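Side-chain contacts in toxin FitB (Neisseria gonorrhoeae, PDB 2H1C), which is the toxin, probably a PIN-domain ribonuclease kept inactive by its antitoxin FitA, of a type II toxin-antitoxin system whose locus slows bacterial passage across human epithelial cells: residues I2-D5 / T6-S10; V33-A37 / I38-E42; L43-G46 / V47-L51; R62-Q65 / S66-L70. All coordinates share one frame; numbering follows the deposited sequence.

Interactions 1 and 2 are buried near the centre of the chain, and each turns a strand of the parallel sheet into a helix. Strands 2-4 and 33-36 are neighbours, so the two turns lie side by side, close to the magnesium sites. Their chemistry is that of helix starts: a carbonyl or a hydroxyl meets N-H groups. Interactions 3 and 4 lie about 16 Å from the chain centre (centre to centre), are partly buried, and carry the C-terminal parts of helices 37-48 and 53-67. There leucines and backbone carbonyls dominate, and a salt bridge between R44 and E64 ties the two together. Interactions 2 and 3 share helix 37-48 and both touch the second subunit.

Interaction 1. Residues I2-D5 / T6-S10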
ATOM      1  N   ILE A   2      16.980  10.240   1.627  1.00 12.06           N
ATOM      2  CA  ILE A   2      15.697  10.778   1.185  1.00  9.14           C
ATOM      3  C   ILE A   2      14.751   9.758   0.547  1.00 12.15           C
ATOM      4  O   ILE A   2      15.192   8.859  -0.166  1.00 11.39           O
ATOM      5  CB  ILE A   2      15.928  11.916   0.143  1.00 14.67           C
ATOM      6  CG1 ILE A   2      16.471  13.169   0.838  1.00 14.22           C
ATOM      7  CG2 ILE A   2      14.623  12.254  -0.593  1.00 11.93           C
ATOM      8  CD1 ILE A   2      15.488  13.814   1.791  1.00 19.99           C
ATOM      9  N   LEU A   3      13.457   9.914   0.830  1.00 10.86           N
ATOM     10  CA  LEU A   3      12.401   9.093   0.235  1.00 10.01           C
ATOM     11  C   LEU A   3      11.586  10.106  -0.567  1.00  8.87           C
ATOM     12  O   LEU A   3      10.942  10.987   0.012  1.00 11.81           O
ATOM     13  CB  LEU A   3      11.497   8.449   1.300  1.00 11.88           C
ATOM     14  CG  LEU A   3      10.452   7.470   0.708  1.00 11.17           C
ATOM     15  CD1 LEU A   3      11.171   6.269   0.079  1.00 12.49           C
ATOM     16  CD2 LEU A   3       9.489   7.000   1.801  1.00 13.90           C
ATOM     17  N   LEU A   4      11.625  10.023  -1.893  1.00 10.69           N
ATOM     18  CA  LEU A   4      10.889  10.988  -2.719  1.00 10.99           C
ATOM     19  C   LEU A   4       9.419  10.618  -2.855  1.00 14.99           C
ATOM     20  O   LEU A   4       9.113   9.508  -3.271  1.00 15.93           O
ATOM     21  CB  LEU A   4      11.473  11.047  -4.128  1.00 16.13           C
ATOM     22  CG  LEU A   4      12.904  11.503  -4.384  1.00 14.78           C
ATOM     23  CD1 LEU A   4      13.156  11.433  -5.891  1.00 14.13           C
ATOM     24  CD2 LEU A   4      13.110  12.921  -3.852  1.00 11.89           C
ATOM     25  N   ASP A   5       8.528  11.556  -2.532  1.00 10.86           N
ATOM     26  CA  ASP A   5       7.072  11.358  -2.620  1.00 14.01           C
ATOM     27  C   ASP A   5       6.713  11.574  -4.094  1.00 13.59           C
ATOM     28  O   ASP A   5       7.462  12.206  -4.838  1.00 12.62           O
ATOM     29  CB  ASP A   5       6.371  12.400  -1.716  1.00 17.58           C
ATOM     30  CG  ASP A   5       4.897  12.074  -1.411  1.00 27.71           C
ATOM     31  OD1 ASP A   5       4.477  10.903  -1.526  1.00 24.60           O
ATOM     32  OD2 ASP A   5       4.154  13.012  -1.021  1.00 31.39           O
ATOM     33  N   THR A   6       5.557  11.076  -4.515  1.00 10.51           N
ATOM     34  CA  THR A   6       5.145  11.201  -5.908  1.00 12.40           C
ATOM     35  C   THR A   6       5.137  12.616  -6.486  1.00 13.17           C
ATOM     36  O   THR A   6       5.536  12.823  -7.631  1.00 15.99           O
ATOM     37  CB  THR A   6       3.741  10.605  -6.099  1.00 16.65           C
ATOM     38  OG1 THR A   6       3.747   9.258  -5.624  1.00 19.45           O
ATOM     39  CG2 THR A   6       3.338  10.627  -7.557  1.00 16.63           C
ATOM     40  N   ASN A   7       4.685  13.590  -5.702  1.00 13.20           N
ATOM     41  CA  ASN A   7       4.593  14.950  -6.219  1.00 14.77           C
ATOM     42  C   ASN A   7       5.940  15.603  -6.506  1.00 16.42           C
ATOM     43  O   ASN A   7       6.009  16.561  -7.275  1.00 16.28           O
ATOM     44  CB  ASN A   7       3.765  15.821  -5.267  1.00 16.04           C
ATOM     45  CG  ASN A   7       4.381  15.921  -3.881  1.00 20.19           C
ATOM     46  OD1 ASN A   7       5.474  16.461  -3.708  1.00 22.18           O
ATOM     47  ND2 ASN A   7       3.678  15.397  -2.886  1.00 28.22           N
ATOM     48  N   VAL A   8       7.007  15.080  -5.911  1.00 14.61           N
ATOM     49  CA  VAL A   8       8.336  15.638  -6.135  1.00 13.10           C
ATOM     50  C   VAL A   8       8.976  15.013  -7.374  1.00 12.28           C
ATOM     51  O   VAL A   8       9.444  15.724  -8.257  1.00 13.34           O
ATOM     52  CB  VAL A   8       9.225  15.433  -4.885  1.00 13.99           C
ATOM     53  CG1 VAL A   8      10.665  15.836  -5.181  1.00 16.36           C
ATOM     54  CG2 VAL A   8       8.676  16.272  -3.738  1.00 17.19           C
ATOM     55  N   ILE A   9       8.970  13.689  -7.475  1.00 14.08           N
ATOM     56  CA  ILE A   9       9.572  13.074  -8.641  1.00 14.50           C
ATOM     57  C   ILE A   9       8.786  13.427  -9.909  1.00 15.20           C
ATOM     58  O   ILE A   9       9.353  13.462 -10.995  1.00 15.43           O
ATOM     59  CB  ILE A   9       9.712  11.523  -8.461  1.00 19.88           C
ATOM     60  CG1 ILE A   9      10.451  10.929  -9.669  1.00 20.37           C
ATOM     61  CG2 ILE A   9       8.349  10.885  -8.253  1.00 19.78           C
ATOM     62  CD1 ILE A   9      10.729   9.453  -9.556  1.00 25.55           C
ATOM     63  N   SER A  10       7.497  13.737  -9.766  1.00 14.07           N
ATOM     64  CA  SER A  10       6.656  14.097 -10.916  1.00 16.87           C
ATOM     65  C   SER A  10       6.811  15.554 -11.376  1.00 16.07           C
ATOM     66  O   SER A  10       6.498  15.885 -12.517  1.00 17.05           O
ATOM     67  CB  SER A  10       5.172  13.867 -10.590  1.00 19.20           C
ATOM     68  OG  SER A  10       4.926  12.531 -10.190  1.00 27.35           O
TER
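The turn from strand 2-4 into helix 6-9 of this PIN domain sets D5, a predicted magnesium ligand, against the first residues of the helix. D5 holds the N-cap position, yet the helix start is secured by its carbonyl rather than its carboxylate: D5 O accepts V8 N at 3.1 Å and, weakly, I9 N at 3.4 Å. The V8 N-H arrives from above the carbonyl plane, 50° out of it. With CG anti to the backbone N (chi1 -164°), the carboxylate swings beside N7, and D5 OD2 lies 3.1 Å from N7 ND2, the two planar groups turned 82° apart. T120 OG1 is hydrogen-bonded to both OD2 and ND2, and N7 OD1 takes R121 N; bonds at both ends of the amide would restrict its rotation. T120 probably helps to orient D5, whose side chain lies about 5 Å from that of D104, the other predicted ligand. On the apolar side L4 CD2 meets V8 CG1 at 4.0 Å, nearly perpendicular. S10 OG (2.6 Å) and S10 N (3.0 Å) grip T6 O from opposite faces of its plane. T6 OG1 is hydrogen-bonded to E42 of helix 37-48, while L4 packs on strand 33-36 and helix 19-27.

Interaction 2. Residues V33-A37 / I38-E42; sequences VYLSA and ITVAE. With MG (magnesium ion), chain H.
S36 OG is held by two groups: it binds a magnesium ion at 2.6 Å, long for a magnesium-oxygen bond, and accepts the N-H of I38 at 2.9 Å. The second bond makes S36 the N-cap of helix 37-48. Its hydroxyl reaches both partners because OG stands anti to the backbone N (chi1 158°), turned forward along the chain. It also presses on the side chain of I38, with S36 OG 3.3 Å from I38 CB. The carbonyl of the same residue works on the first turn: V40 N gives S36 O a sound bond of 3.1 Å in the carbonyl plane, and T39 N adds a weak one of 3.0 Å at a poor angle. One residue on, A41 N bonds to A37 O at 3.0 Å, and the regular helix is under way. This is a strand-to-helix turn of the PIN fold at the C-terminal edge of the parallel sheet, with strand 33-36 and the start of the helix inclined at 69°. L76 and T110 complete the magnesium site, and a second magnesium ion lies next to T39, at a site that also includes L4 and S36. On the apolar side, L35 CD1 touches V40 CG2 at 4.1 Å, the side chains crossing at about a right angle. V40 CG2 also rests 3.6 Å from S36 O. A37, I38 and A41 pack against D79, F78 and Y86 of the second subunit.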
ATOM      1  N   VAL A  33      19.028   8.331  -2.450  1.00 10.20           N
ATOM      2  CA  VAL A  33      17.628   8.632  -2.733  1.00  8.50           C
ATOM      3  C   VAL A  33      16.841   7.354  -2.991  1.00  8.28           C
ATOM      4  O   VAL A  33      17.239   6.524  -3.810  1.00 11.02           O
ATOM      5  CB  VAL A  33      17.508   9.578  -3.939  1.00  8.05           C
ATOM      6  CG1 VAL A  33      16.057   9.996  -4.128  1.00 12.14           C
ATOM      7  CG2 VAL A  33      18.381  10.816  -3.711  1.00 11.76           C
ATOM      8  N   TYR A  34      15.718   7.203  -2.289  1.00  8.82           N
ATOM      9  CA  TYR A  34      14.868   6.011  -2.400  1.00  9.68           C
ATOM     10  C   TYR A  34      13.437   6.306  -2.874  1.00  8.20           C
ATOM     11  O   TYR A  34      12.963   7.449  -2.826  1.00  9.25           O
ATOM     12  CB  TYR A  34      14.763   5.330  -1.030  1.00  8.54           C
ATOM     13  CG  TYR A  34      16.074   4.815  -0.488  1.00  9.74           C
ATOM     14  CD1 TYR A  34      17.044   5.695   0.012  1.00 12.83           C
ATOM     15  CD2 TYR A  34      16.377   3.457  -0.549  1.00  8.15           C
ATOM     16  CE1 TYR A  34      18.286   5.234   0.431  1.00 13.78           C
ATOM     17  CE2 TYR A  34      17.630   2.973  -0.134  1.00 13.19           C
ATOM     18  CZ  TYR A  34      18.577   3.871   0.350  1.00 16.90           C
ATOM     19  OH  TYR A  34      19.826   3.413   0.722  1.00 17.90           O
ATOM     20  N   LEU A  35      12.750   5.256  -3.330  1.00  9.30           N
ATOM     21  CA  LEU A  35      11.353   5.363  -3.743  1.00 10.20           C
ATOM     22  C   LEU A  35      10.588   4.235  -3.052  1.00 10.72           C
ATOM     23  O   LEU A  35      11.117   3.129  -2.899  1.00 10.94           O
ATOM     24  CB  LEU A  35      11.197   5.179  -5.258  1.00  9.18           C
ATOM     25  CG  LEU A  35      11.738   6.223  -6.229  1.00 13.68           C
ATOM     26  CD1 LEU A  35      11.473   5.757  -7.664  1.00 17.23           C
ATOM     27  CD2 LEU A  35      11.051   7.563  -5.984  1.00 17.12           C
ATOM     28  N   SER A  36       9.366   4.514  -2.621  1.00  9.85           N
ATOM     29  CA  SER A  36       8.534   3.469  -2.030  1.00 10.62           C
ATOM     30  C   SER A  36       7.883   2.755  -3.199  1.00  9.30           C
ATOM     31  O   SER A  36       7.584   3.383  -4.221  1.00  8.78           O
ATOM     32  CB  SER A  36       7.425   4.066  -1.164  1.00 13.72           C
ATOM     33  OG  SER A  36       6.356   3.131  -1.021  1.00 13.82           O
ATOM     34  N   ALA A  37       7.650   1.455  -3.057  1.00  8.19           N
ATOM     35  CA  ALA A  37       6.981   0.712  -4.105  1.00 11.91           C
ATOM     36  C   ALA A  37       5.588   1.335  -4.350  1.00 10.97           C
ATOM     37  O   ALA A  37       5.035   1.230  -5.439  1.00  9.21           O
ATOM     38  CB  ALA A  37       6.852  -0.763  -3.689  1.00  9.50           C
ATOM     39  N   ILE A  38       5.030   1.983  -3.330  1.00  9.84           N
ATOM     40  CA  ILE A  38       3.718   2.648  -3.445  1.00 12.18           C
ATOM     41  C   ILE A  38       3.789   3.806  -4.461  1.00 12.12           C
ATOM     42  O   ILE A  38       2.885   3.993  -5.276  1.00 12.07           O
ATOM     43  CB  ILE A  38       3.251   3.222  -2.062  1.00 15.15           C
ATOM     44  CG1 ILE A  38       2.960   2.068  -1.085  1.00 15.19           C
ATOM     45  CG2 ILE A  38       2.015   4.106  -2.244  1.00 15.28           C
ATOM     46  CD1 ILE A  38       1.778   1.187  -1.473  1.00 19.11           C
ATOM     47  N   THR A  39       4.865   4.591  -4.388  1.00  9.52           N
ATOM     48  CA  THR A  39       5.084   5.715  -5.300  1.00  9.95           C
ATOM     49  C   THR A  39       5.312   5.195  -6.722  1.00  9.18           C
ATOM     50  O   THR A  39       4.814   5.770  -7.688  1.00 11.57           O
ATOM     51  CB  THR A  39       6.294   6.555  -4.824  1.00  9.31           C
ATOM     52  OG1 THR A  39       6.017   7.031  -3.504  1.00 13.71           O
ATOM     53  CG2 THR A  39       6.545   7.733  -5.742  1.00 15.25           C
ATOM     54  N   VAL A  40       6.049   4.094  -6.854  1.00  9.98           N
ATOM     55  CA  VAL A  40       6.299   3.525  -8.171  1.00 10.05           C
ATOM     56  C   VAL A  40       4.956   3.084  -8.757  1.00 10.66           C
ATOM     57  O   VAL A  40       4.700   3.269  -9.950  1.00  9.35           O
ATOM     58  CB  VAL A  40       7.271   2.314  -8.100  1.00  9.49           C
ATOM     59  CG1 VAL A  40       7.406   1.669  -9.470  1.00 11.26           C
ATOM     60  CG2 VAL A  40       8.663   2.786  -7.617  1.00 13.13           C
ATOM     61  N   ALA A  41       4.085   2.521  -7.921  1.00  9.69           N
ATOM     62  CA  ALA A  41       2.770   2.088  -8.411  1.00 10.48           C
ATOM     63  C   ALA A  41       1.953   3.291  -8.894  1.00 11.25           C
ATOM     64  O   ALA A  41       1.263   3.220  -9.924  1.00  8.41           O
ATOM     65  CB  ALA A  41       2.011   1.377  -7.312  1.00  9.27           C
ATOM     66  N   GLU A  42       2.000   4.382  -8.135  1.00 10.76           N
ATOM     67  CA  GLU A  42       1.244   5.578  -8.507  1.00 12.79           C
ATOM     68  C   GLU A  42       1.807   6.218  -9.769  1.00 13.00           C
ATOM     69  O   GLU A  42       1.043   6.715 -10.601  1.00 11.27           O
ATOM     70  CB  GLU A  42       1.231   6.601  -7.365  1.00 13.89           C
ATOM     71  CG  GLU A  42       0.750   6.026  -6.035  1.00 21.43           C
ATOM     72  CD  GLU A  42       0.720   7.058  -4.920  1.00 29.32           C
ATOM     73  OE1 GLU A  42       1.553   8.000  -4.964  1.00 30.35           O
ATOM     74  OE2 GLU A  42      -0.119   6.917  -3.993  1.00 21.11           O
TER
HETATM   75 MG    MG H 205       6.844   1.235   0.682  1.00 20.98          MG

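Interaction 3. Residues L43-G46 / V47-L51. With ACT (acetate ion), chain C.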
ATOM      1  N   LEU A  43       3.136   6.221  -9.914  1.00 10.84           N
ATOM      2  CA  LEU A  43       3.750   6.771 -11.125  1.00 11.43           C
ATOM      3  C   LEU A  43       3.323   5.928 -12.322  1.00 11.65           C
ATOM      4  O   LEU A  43       2.904   6.461 -13.353  1.00 12.69           O
ATOM      5  CB  LEU A  43       5.280   6.765 -11.022  1.00 11.68           C
ATOM      6  CG  LEU A  43       5.823   7.748  -9.990  1.00 15.80           C
ATOM      7  CD1 LEU A  43       7.321   7.538  -9.771  1.00 15.75           C
ATOM      8  CD2 LEU A  43       5.534   9.156 -10.480  1.00 17.45           C
ATOM      9  N   ARG A  44       3.428   4.609 -12.191  1.00 11.45           N
ATOM     10  CA  ARG A  44       3.040   3.732 -13.292  1.00  8.38           C
ATOM     11  C   ARG A  44       1.560   3.873 -13.650  1.00 11.30           C
ATOM     12  O   ARG A  44       1.207   3.824 -14.824  1.00 11.83           O
ATOM     13  CB  ARG A  44       3.379   2.267 -12.963  1.00  8.37           C
ATOM     14  CG  ARG A  44       4.878   1.934 -13.106  1.00 10.76           C
ATOM     15  CD  ARG A  44       5.218   0.572 -12.486  1.00 12.16           C
ATOM     16  NE  ARG A  44       6.528   0.095 -12.917  1.00 14.91           N
ATOM     17  CZ  ARG A  44       7.215  -0.872 -12.312  1.00 16.46           C
ATOM     18  NH1 ARG A  44       6.722  -1.472 -11.226  1.00 13.72           N
ATOM     19  NH2 ARG A  44       8.393  -1.245 -12.802  1.00 17.49           N
ATOM     20  N   LEU A  45       0.700   4.054 -12.645  1.00 12.51           N
ATOM     21  CA  LEU A  45      -0.735   4.196 -12.894  1.00 12.80           C
ATOM     22  C   LEU A  45      -1.004   5.509 -13.630  1.00 15.73           C
ATOM     23  O   LEU A  45      -1.785   5.557 -14.592  1.00 14.01           O
ATOM     24  CB  LEU A  45      -1.497   4.159 -11.563  1.00 10.58           C
ATOM     25  CG  LEU A  45      -3.002   4.418 -11.630  1.00 12.42           C
ATOM     26  CD1 LEU A  45      -3.662   3.463 -12.622  1.00 10.21           C
ATOM     27  CD2 LEU A  45      -3.600   4.260 -10.237  1.00 12.96           C
ATOM     28  N   GLY A  46      -0.342   6.572 -13.179  1.00 14.34           N
ATOM     29  CA  GLY A  46      -0.504   7.876 -13.805  1.00 16.52           C
ATOM     30  C   GLY A  46      -0.154   7.824 -15.278  1.00 15.66           C
ATOM     31  O   GLY A  46      -0.882   8.355 -16.130  1.00 16.49           O
ATOM     32  N   VAL A  47       0.959   7.180 -15.594  1.00 13.68           N
ATOM     33  CA  VAL A  47       1.364   7.069 -16.991  1.00 14.76           C
ATOM     34  C   VAL A  47       0.332   6.258 -17.774  1.00 14.87           C
ATOM     35  O   VAL A  47      -0.047   6.635 -18.884  1.00 13.96           O
ATOM     36  CB  VAL A  47       2.731   6.394 -17.136  1.00 14.95           C
ATOM     37  CG1 VAL A  47       3.038   6.150 -18.611  1.00 14.53           C
ATOM     38  CG2 VAL A  47       3.816   7.282 -16.514  1.00 13.74           C
ATOM     39  N   ALA A  48      -0.136   5.154 -17.194  1.00 13.65           N
ATOM     40  CA  ALA A  48      -1.115   4.316 -17.883  1.00 13.93           C
ATOM     41  C   ALA A  48      -2.485   4.964 -18.119  1.00 15.66           C
ATOM     42  O   ALA A  48      -3.273   4.474 -18.938  1.00 17.44           O
ATOM     43  CB  ALA A  48      -1.285   2.982 -17.141  1.00 12.51           C
ATOM     44  N   LEU A  49      -2.772   6.053 -17.411  1.00 13.24           N
ATOM     45  CA  LEU A  49      -4.056   6.741 -17.559  1.00 15.75           C
ATOM     46  C   LEU A  49      -3.997   7.951 -18.482  1.00 15.56           C
ATOM     47  O   LEU A  49      -5.000   8.651 -18.652  1.00 14.39           O
ATOM     48  CB  LEU A  49      -4.582   7.174 -16.187  1.00 14.11           C
ATOM     49  CG  LEU A  49      -4.959   5.996 -15.288  1.00 14.85           C
ATOM     50  CD1 LEU A  49      -5.194   6.465 -13.860  1.00 14.45           C
ATOM     51  CD2 LEU A  49      -6.191   5.318 -15.870  1.00 15.43           C
ATOM     52  N   LEU A  50      -2.837   8.204 -19.087  1.00 15.30           N
ATOM     53  CA  LEU A  50      -2.720   9.356 -19.990  1.00 13.45           C
ATOM     54  C   LEU A  50      -3.683   9.209 -21.169  1.00 16.38           C
ATOM     55  O   LEU A  50      -3.827   8.119 -21.724  1.00 15.88           O
ATOM     56  CB  LEU A  50      -1.291   9.492 -20.514  1.00 11.34           C
ATOM     57  CG  LEU A  50      -0.233   9.879 -19.468  1.00 14.30           C
ATOM     58  CD1 LEU A  50       1.135   9.868 -20.106  1.00 19.60           C
ATOM     59  CD2 LEU A  50      -0.540  11.260 -18.889  1.00 16.83           C
ATOM     60  N   LEU A  51      -4.316  10.317 -21.558  1.00 16.45           N
ATOM     61  CA  LEU A  51      -5.273  10.312 -22.668  1.00 18.13           C
ATOM     62  C   LEU A  51      -4.616  10.296 -24.056  1.00 17.80           C
ATOM     63  O   LEU A  51      -5.247   9.899 -25.043  1.00 18.47           O
ATOM     64  CB  LEU A  51      -6.218  11.520 -22.551  1.00 18.05           C
ATOM     65  CG  LEU A  51      -7.157  11.588 -21.329  1.00 20.99           C
ATOM     66  CD1 LEU A  51      -7.989  12.875 -21.385  1.00 15.40           C
ATOM     67  CD2 LEU A  51      -8.078  10.378 -21.300  1.00 19.75           C
TER
HETATM   68  C   ACT C 140      -2.930  13.421 -21.075  1.00 30.33           C
HETATM   69  O   ACT C 140      -2.301  12.851 -22.069  1.00 25.71           O
HETATM   70  OXT ACT C 140      -3.679  12.809 -20.291  1.00 30.31           O
HETATM   71  CH3 ACT C 140      -2.684  14.917 -20.938  1.00 36.10           C
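L45 and L49, one turn apart, meet methyl to methyl where helix 37-48 of the PIN domain runs out, L45 CD1 lying 3.6 Å from L49 CD1. Their conformations differ. L45 has CG anti to the backbone N (chi1 175°), which swings a methyl forward along the helix; L49 has CG beside its own N (chi1 -67°), which leans the chain back to meet it. As a result L49 CG sits close on the carbonyl of L45, 3.3 Å from L45 O. V47 keeps the usual helical valine conformation, one methyl anti to N, while the other, CG2, sits 3.4 Å from L43 O. A48 CB touches the preceding turn, 3.5 Å from R44 O. R44 stretches almost straight beyond CB, so its guanidinium reaches well past the helix and is shared between two carboxylates: NE forms a salt bridge with E64, NH2 with E80 of the second subunit. The last turn tightens: L49 N bonds to G46 O at 3.2 Å, three residues back, and only weakly to L45 O at 3.0 Å. L45, A48 and L49 pack on R90, S91 and K94 of the second subunit, whereas V47 and L50 face helix 53-67 and the bound peptide. Past the helix, the N-H groups of L51 and N52 hold an acetate ion, probably from the crystallisation liquor; L51 N reaches acetate OXT at 2.9 Å in an almost straight bond (175°).

Interaction 4. Residues R62-Q65 / S66-L70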
ATOM      1  N   ARG A  62      10.283   5.608 -21.108  1.00 14.53           N
ATOM      2  CA  ARG A  62      11.226   6.366 -20.308  1.00 14.50           C
ATOM      3  C   ARG A  62      11.164   6.008 -18.829  1.00 15.48           C
ATOM      4  O   ARG A  62      12.200   5.906 -18.162  1.00 12.76           O
ATOM      5  CB  ARG A  62      10.998   7.861 -20.500  1.00 17.64           C
ATOM      6  CG  ARG A  62      11.377   8.319 -21.888  1.00 18.80           C
ATOM      7  CD  ARG A  62      12.860   8.107 -22.143  1.00 19.84           C
ATOM      8  NE  ARG A  62      13.221   8.596 -23.469  1.00 32.65           N
ATOM      9  CZ  ARG A  62      13.005   7.925 -24.595  1.00 33.93           C
ATOM     10  NH1 ARG A  62      12.439   6.727 -24.557  1.00 33.26           N
ATOM     11  NH2 ARG A  62      13.331   8.463 -25.764  1.00 39.00           N
ATOM     12  N   LEU A  63       9.963   5.811 -18.309  1.00 13.57           N
ATOM     13  CA  LEU A  63       9.840   5.448 -16.900  1.00 14.05           C
ATOM     14  C   LEU A  63      10.530   4.115 -16.619  1.00 15.07           C
ATOM     15  O   LEU A  63      11.371   4.000 -15.718  1.00 13.58           O
ATOM     16  CB  LEU A  63       8.367   5.339 -16.495  1.00 13.52           C
ATOM     17  CG  LEU A  63       8.130   4.953 -15.027  1.00 13.85           C
ATOM     18  CD1 LEU A  63       8.771   6.003 -14.100  1.00 14.07           C
ATOM     19  CD2 LEU A  63       6.640   4.859 -14.766  1.00 16.06           C
ATOM     20  N   GLU A  64      10.182   3.109 -17.409  1.00 13.07           N
ATOM     21  CA  GLU A  64      10.725   1.772 -17.202  1.00 14.17           C
ATOM     22  C   GLU A  64      12.206   1.593 -17.548  1.00 17.01           C
ATOM     23  O   GLU A  64      12.956   0.946 -16.800  1.00 15.17           O
ATOM     24  CB  GLU A  64       9.892   0.757 -17.995  1.00 15.61           C
ATOM     25  CG  GLU A  64       8.392   0.716 -17.626  1.00 16.17           C
ATOM     26  CD  GLU A  64       8.136   0.420 -16.143  1.00 20.35           C
ATOM     27  OE1 GLU A  64       8.959  -0.279 -15.510  1.00 22.29           O
ATOM     28  OE2 GLU A  64       7.095   0.869 -15.608  1.00 21.79           O
ATOM     29  N   GLN A  65      12.633   2.174 -18.665  1.00 17.41           N
ATOM     30  CA  GLN A  65      14.012   2.012 -19.120  1.00 20.34           C
ATOM     31  C   GLN A  65      15.016   3.095 -18.756  1.00 20.65           C
ATOM     32  O   GLN A  65      16.221   2.874 -18.876  1.00 20.42           O
ATOM     33  CB  GLN A  65      14.039   1.835 -20.645  1.00 24.17           C
ATOM     34  CG  GLN A  65      13.404   0.540 -21.143  1.00 36.10           C
ATOM     35  CD  GLN A  65      14.051  -0.697 -20.523  1.00 42.83           C
ATOM     36  OE1 GLN A  65      13.495  -1.314 -19.607  1.00 46.07           O
ATOM     37  NE2 GLN A  65      15.240  -1.053 -21.012  1.00 46.19           N
ATOM     38  N   SER A  66      14.543   4.254 -18.317  1.00 15.72           N
ATOM     39  CA  SER A  66      15.460   5.342 -17.987  1.00 16.25           C
ATOM     40  C   SER A  66      15.358   5.856 -16.559  1.00 17.16           C
ATOM     41  O   SER A  66      16.376   6.164 -15.925  1.00 18.37           O
ATOM     42  CB  SER A  66      15.236   6.526 -18.932  1.00 18.59           C
ATOM     43  OG  SER A  66      15.589   6.202 -20.263  1.00 21.65           O
ATOM     44  N   ILE A  67      14.134   5.969 -16.056  1.00 15.34           N
ATOM     45  CA  ILE A  67      13.943   6.500 -14.701  1.00 14.21           C
ATOM     46  C   ILE A  67      14.094   5.474 -13.584  1.00 15.06           C
ATOM     47  O   ILE A  67      14.940   5.641 -12.706  1.00 12.30           O
ATOM     48  CB  ILE A  67      12.566   7.199 -14.562  1.00 13.08           C
ATOM     49  CG1 ILE A  67      12.502   8.408 -15.495  1.00 15.54           C
ATOM     50  CG2 ILE A  67      12.351   7.669 -13.117  1.00 13.22           C
ATOM     51  CD1 ILE A  67      11.106   8.988 -15.621  1.00 18.73           C
ATOM     52  N   LEU A  68      13.292   4.412 -13.615  1.00 12.96           N
ATOM     53  CA  LEU A  68      13.365   3.407 -12.564  1.00 13.93           C
ATOM     54  C   LEU A  68      14.743   2.751 -12.369  1.00 11.97           C
ATOM     55  O   LEU A  68      15.107   2.415 -11.248  1.00 10.87           O
ATOM     56  CB  LEU A  68      12.268   2.351 -12.754  1.00 14.45           C
ATOM     57  CG  LEU A  68      10.826   2.853 -12.595  1.00 14.68           C
ATOM     58  CD1 LEU A  68       9.865   1.646 -12.674  1.00 13.52           C
ATOM     59  CD2 LEU A  68      10.650   3.574 -11.249  1.00 17.29           C
ATOM     60  N   PRO A  69      15.525   2.560 -13.450  1.00 11.79           N
ATOM     61  CA  PRO A  69      16.842   1.950 -13.252  1.00 13.20           C
ATOM     62  C   PRO A  69      17.725   2.807 -12.333  1.00 11.40           C
ATOM     63  O   PRO A  69      18.647   2.297 -11.715  1.00 11.93           O
ATOM     64  CB  PRO A  69      17.393   1.864 -14.668  1.00 12.72           C
ATOM     65  CG  PRO A  69      16.157   1.625 -15.482  1.00 14.75           C
ATOM     66  CD  PRO A  69      15.205   2.645 -14.885  1.00 13.63           C
ATOM     67  N   LEU A  70      17.448   4.109 -12.267  1.00 13.58           N
ATOM     68  CA  LEU A  70      18.214   5.002 -11.395  1.00 12.23           C
ATOM     69  C   LEU A  70      17.984   4.600  -9.942  1.00 14.30           C
ATOM     70  O   LEU A  70      18.769   4.955  -9.056  1.00 14.91           O
ATOM     71  CB  LEU A  70      17.761   6.455 -11.560  1.00 13.65           C
ATOM     72  CG  LEU A  70      17.948   7.109 -12.927  1.00 15.51           C
ATOM     73  CD1 LEU A  70      17.231   8.453 -12.941  1.00 16.15           C
ATOM     74  CD2 LEU A  70      19.423   7.263 -13.216  1.00 15.38           C
TER
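L63 packs against both I67 and L68, and this is the tight side of the contact. The extended first torsion of L63 (chi1 180°) sends CD1 forward along the helix, where it lies 4.0 Å from I67 CB and 4.1 Å from L68 CG. L68 CG also settles 3.4 Å from L63 O, alongside a nearly straight backbone bond from L68 N to L63 O (2.9 Å, 176°). Both leucines turn toward helix 37-48, L63 onto R44 and V47 and L68 onto V40 and R44. E64 runs beside L68 in the same direction; its chain, bent at chi2 (-57°), lays OE1 3.5 Å from L68 CD1. The carboxylate is also paired with R44, so it combines a charged partner with an apolar flank.

The solvent side, formed by Q65 and P69, is looser. Both are exposed, and the proline ring rests on backbone rather than on side chains, with P69 CD 3.4 Å from E64 O. A third face is covered by the bound peptide, probably part of the antitoxin FitA: I67 packs on it, and R62, whose aliphatic part passes S66 OG at van der Waals range, turns NE outside the two segments to a salt bridge with an acidic side chain of that peptide. R62 O takes two donors, S66 N from above the carbonyl plane and I67 N, the latter at 2.9 Å. Bonds from I67 to R62 and from L68 to L63 show the i to i-5 pattern of a pi turn, here in the C-terminal part of helix 53-67 and followed by the 3-10 segment 68-70.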